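Local coordinates for 70 KDA protein (Xanthomonas sp., PDB 4B2N) that cleaves rubber oxidatively as a processive dioxygenase of the cytochrome c type, carrying two covalently bound heme c groups, at residues T580-H588 and K624-Y634. Sequence-based numbering, arbitrary orientation.
Sequences TSPFLPCTH and KSRMVYNSYLY
L584 lies against V628, the two side chains crossing at about a right angle, with CD1 of L584 3.8 Å from CG1 of V628. The contact joins an irregular loop, 580-588, to the end of helix 620-626, the edge strand 629-630 and the type I turn N630-L633. P582, which follows a cis peptide bond, also packs on V628. With CG1 anti to the backbone N (chi1 178°), V628 faces L584 with CG1 and the P582 ring with CG2. L536 of the neighbouring strand 536-538 also packs on L584. C586 is disulfide-bonded to C574.

N630 takes two roles. Its OD1 accepts from the N of Y632 and closes an Asx turn. Its ND2 donates to the O of P585 at 3.0 Å, almost straight, in the carbonyl plane and on a lone pair. The two bonds together limit rotation of the amide; the Y632 N reaches OD1 from above its plane. Further along, CB of Y634 sits over the centre of the H588 ring, a CH-pi contact 3.4 Å from the centroid. The Y634 ring turns its edge to the same imidazole face, planes at 50°, and the Y634 OH bonds to H282 O. A water joins H588 N to Y632 O.

At the far end, S625 OG donates to F583 O at 2.6 Å, tilted from the carbonyl plane. A second water links this OG to F583 N. At the exposed edge, S581 OG bonds to Q621 OE1. K624 bends at chi3 (54°), and its NZ donates to the same S581 OG at 2.9 Å.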
loop_
_atom_site.group_PDB
_atom_site.type_symbol
_atom_site.label_atom_id
_atom_site.label_comp_id
_atom_site.label_asym_id
_atom_site.label_seq_id
_atom_site.Cartn_x
_atom_site.Cartn_y
_atom_site.Cartn_z
ATOM N N THR A 580 9.527 -22.960 22.669
ATOM C CA THR A 580 8.674 -21.822 23.062
ATOM C C THR A 580 7.468 -21.740 22.110
ATOM O O THR A 580 7.584 -22.182 20.972
ATOM C CB THR A 580 9.408 -20.469 23.048
ATOM O OG1 THR A 580 9.985 -20.225 21.753
ATOM C CG2 THR A 580 10.490 -20.442 24.091
ATOM N N SER A 581 6.351 -21.180 22.582
ATOM C CA SER A 581 5.169 -21.004 21.753
ATOM C C SER A 581 4.413 -19.761 22.206
ATOM O O SER A 581 4.051 -19.682 23.346
ATOM C CB SER A 581 4.251 -22.204 21.879
ATOM O OG SER A 581 3.146 -22.057 21.010
ATOM N N PRO A 582 4.178 -18.771 21.296
ATOM C CA PRO A 582 4.593 -18.887 19.877
ATOM C C PRO A 582 6.110 -18.858 19.755
ATOM O O PRO A 582 6.792 -18.188 20.552
ATOM C CB PRO A 582 4.050 -17.617 19.222
ATOM C CG PRO A 582 3.281 -16.876 20.282
ATOM C CD PRO A 582 3.669 -17.427 21.633
ATOM N N PHE A 583 6.616 -19.532 18.744
ATOM C CA PHE A 583 8.038 -19.452 18.452
ATOM C C PHE A 583 8.389 -18.112 17.798
ATOM O O PHE A 583 7.951 -17.846 16.696
ATOM C CB PHE A 583 8.471 -20.594 17.547
ATOM C CG PHE A 583 9.919 -20.562 17.225
ATOM C CD1 PHE A 583 10.873 -20.622 18.261
ATOM C CD2 PHE A 583 10.353 -20.485 15.897
ATOM C CE1 PHE A 583 12.245 -20.578 17.981
ATOM C CE2 PHE A 583 11.717 -20.451 15.608
ATOM C CZ PHE A 583 12.654 -20.496 16.646
ATOM N N LEU A 584 9.179 -17.294 18.496
ATOM C CA LEU A 584 9.482 -15.902 18.128
ATOM C C LEU A 584 11.011 -15.643 18.206
ATOM O O LEU A 584 11.528 -15.169 19.228
ATOM C CB LEU A 584 8.707 -14.935 19.049
ATOM C CG LEU A 584 7.165 -14.983 18.938
ATOM C CD1 LEU A 584 6.570 -14.102 20.023
ATOM C CD2 LEU A 584 6.684 -14.464 17.582
ATOM N N PRO A 585 11.758 -16.009 17.160
ATOM C CA PRO A 585 13.241 -15.930 17.291
ATOM C C PRO A 585 13.809 -14.485 17.467
ATOM O O PRO A 585 13.168 -13.504 17.069
ATOM C CB PRO A 585 13.717 -16.624 16.002
ATOM C CG PRO A 585 12.592 -16.417 15.020
ATOM C CD PRO A 585 11.376 -16.650 15.890
ATOM N N CYS A 586 14.965 -14.372 18.118
ATOM C CA CYS A 586 15.631 -13.093 18.342
ATOM C C CYS A 586 16.363 -12.628 17.090
ATOM O O CYS A 586 16.821 -11.497 17.020
ATOM C CB CYS A 586 16.602 -13.198 19.534
ATOM S SG CYS A 586 15.761 -13.453 21.125
ATOM N N THR A 587 16.488 -13.521 16.126
ATOM C CA THR A 587 17.238 -13.285 14.905
ATOM C C THR A 587 16.479 -13.759 13.735
ATOM O O THR A 587 15.888 -14.868 13.792
ATOM C CB THR A 587 18.407 -14.268 14.676
ATOM O OG1 THR A 587 18.526 -15.214 15.750
ATOM C CG2 THR A 587 19.653 -13.513 14.370
ATOM N N HIS A 588 16.615 -13.016 12.636
ATOM C CA HIS A 588 16.096 -13.504 11.367
ATOM C C HIS A 588 16.723 -14.823 11.010
ATOM O O HIS A 588 16.184 -15.563 10.216
ATOM C CB HIS A 588 16.264 -12.494 10.221
ATOM C CG HIS A 588 15.529 -12.913 8.952
ATOM N ND1 HIS A 588 14.148 -12.923 8.865
ATOM C CD2 HIS A 588 16.019 -13.413 7.717
ATOM C CE1 HIS A 588 13.782 -13.375 7.635
ATOM N NE2 HIS A 588 14.926 -13.684 6.932
ATOM N N LYS A 624 0.702 -19.384 14.811
ATOM C CA LYS A 624 0.773 -18.738 16.110
ATOM C C LYS A 624 1.826 -17.669 16.109
ATOM O O LYS A 624 1.624 -16.583 16.665
ATOM C CB LYS A 624 0.983 -19.748 17.287
ATOM C CG LYS A 624 -0.286 -20.496 17.618
ATOM C CD LYS A 624 -0.182 -21.487 18.784
ATOM C CE LYS A 624 0.382 -20.773 20.036
ATOM N NZ LYS A 624 0.291 -21.687 21.242
ATOM N N SER A 625 2.930 -17.918 15.455
ATOM C CA SER A 625 3.970 -16.895 15.383
ATOM C C SER A 625 3.588 -15.731 14.451
ATOM O O SER A 625 3.889 -14.600 14.737
ATOM C CB SER A 625 5.233 -17.574 14.892
ATOM O OG SER A 625 5.622 -18.609 15.813
ATOM N N ARG A 626 2.931 -16.014 13.328
ATOM C CA ARG A 626 2.478 -14.946 12.376
ATOM C C ARG A 626 1.501 -13.938 13.035
ATOM O O ARG A 626 1.356 -12.797 12.578
ATOM C CB ARG A 626 1.736 -15.558 11.159
ATOM C CG ARG A 626 2.579 -16.521 10.351
ATOM C CD ARG A 626 1.743 -16.989 9.090
ATOM N NE ARG A 626 2.832 -17.137 8.243
ATOM C CZ ARG A 626 3.207 -16.456 7.203
ATOM N NH1 ARG A 626 2.416 -15.641 6.435
ATOM N NH2 ARG A 626 4.426 -16.807 6.862
ATOM N N MET A 627 0.837 -14.384 14.100
ATOM C CA MET A 627 -0.087 -13.578 14.929
ATOM C C MET A 627 0.564 -12.731 16.003
ATOM O O MET A 627 -0.125 -12.225 16.903
ATOM C CB MET A 627 -1.179 -14.481 15.517
ATOM C CG MET A 627 -2.013 -14.931 14.343
ATOM S SD MET A 627 -3.486 -15.832 14.711
ATOM C CE MET A 627 -4.484 -14.598 15.405
ATOM N N VAL A 628 1.886 -12.602 15.942
ATOM C CA VAL A 628 2.595 -11.702 16.850
ATOM C C VAL A 628 3.576 -10.892 16.004
ATOM O O VAL A 628 4.234 -11.431 15.107
ATOM C CB VAL A 628 3.431 -12.417 17.942
ATOM C CG1 VAL A 628 4.147 -11.412 18.781
ATOM C CG2 VAL A 628 2.510 -13.249 18.838
ATOM N N TYR A 629 3.659 -9.592 16.238
ATOM C CA TYR A 629 4.628 -8.841 15.454
ATOM C C TYR A 629 6.027 -9.049 16.044
ATOM O O TYR A 629 6.252 -8.762 17.225
ATOM C CB TYR A 629 4.346 -7.347 15.411
ATOM C CG TYR A 629 5.302 -6.674 14.411
ATOM C CD1 TYR A 629 4.976 -6.602 13.039
ATOM C CD2 TYR A 629 6.526 -6.157 14.829
ATOM C CE1 TYR A 629 5.846 -6.018 12.131
ATOM C CE2 TYR A 629 7.403 -5.561 13.916
ATOM C CZ TYR A 629 7.055 -5.482 12.592
ATOM O OH TYR A 629 7.932 -4.916 11.694
ATOM N N ASN A 630 6.957 -9.443 15.187
ATOM C CA ASN A 630 8.339 -9.668 15.568
ATOM C C ASN A 630 9.285 -8.703 14.837
ATOM O O ASN A 630 9.603 -8.897 13.635
ATOM C CB ASN A 630 8.747 -11.095 15.279
ATOM C CG ASN A 630 10.156 -11.410 15.829
ATOM O OD1 ASN A 630 10.912 -10.498 16.241
ATOM N ND2 ASN A 630 10.493 -12.687 15.869
ATOM N N SER A 631 9.764 -7.697 15.570
ATOM C CA SER A 631 10.686 -6.673 15.021
ATOM C C SER A 631 12.064 -7.186 14.536
ATOM O O SER A 631 12.781 -6.471 13.843
ATOM C CB SER A 631 10.983 -5.584 16.080
ATOM O OG SER A 631 9.925 -4.692 16.120
ATOM N N TYR A 632 12.459 -8.375 14.987
ATOM C CA TYR A 632 13.719 -9.022 14.610
ATOM C C TYR A 632 13.735 -9.714 13.225
ATOM O O TYR A 632 14.792 -9.991 12.715
ATOM C CB TYR A 632 14.169 -9.987 15.715
ATOM C CG TYR A 632 14.476 -9.245 16.957
ATOM C CD1 TYR A 632 15.457 -8.267 16.941
ATOM C CD2 TYR A 632 13.740 -9.443 18.137
ATOM C CE1 TYR A 632 15.778 -7.557 18.068
ATOM C CE2 TYR A 632 14.051 -8.717 19.290
ATOM C CZ TYR A 632 15.075 -7.777 19.236
ATOM O OH TYR A 632 15.418 -7.004 20.322
ATOM N N LEU A 633 12.594 -9.925 12.595
ATOM C CA LEU A 633 12.634 -10.505 11.264
ATOM C C LEU A 633 13.167 -9.470 10.274
ATOM O O LEU A 633 13.145 -8.249 10.544
ATOM C CB LEU A 633 11.261 -11.092 10.825
ATOM C CG LEU A 633 10.633 -12.066 11.844
ATOM C CD1 LEU A 633 9.277 -12.459 11.243
ATOM C CD2 LEU A 633 11.467 -13.300 12.148
ATOM N N TYR A 634 13.678 -9.974 9.157
ATOM C CA TYR A 634 14.233 -9.152 8.111
ATOM C C TYR A 634 13.221 -8.061 7.709
ATOM O O TYR A 634 12.098 -8.385 7.350
ATOM C CB TYR A 634 14.523 -10.058 6.897
ATOM C CG TYR A 634 15.160 -9.383 5.682
ATOM C CD1 TYR A 634 14.371 -8.779 4.685
ATOM C CD2 TYR A 634 16.547 -9.367 5.510
ATOM C CE1 TYR A 634 14.943 -8.209 3.556
ATOM C CE2 TYR A 634 17.111 -8.764 4.390
ATOM C CZ TYR A 634 16.315 -8.183 3.446
ATOM O OH TYR A 634 16.889 -7.612 2.348
HETATM O O HOH W 1 4.997 -21.158 17.210
HETATM O O HOH W 2 17.470 -10.313 13.174
#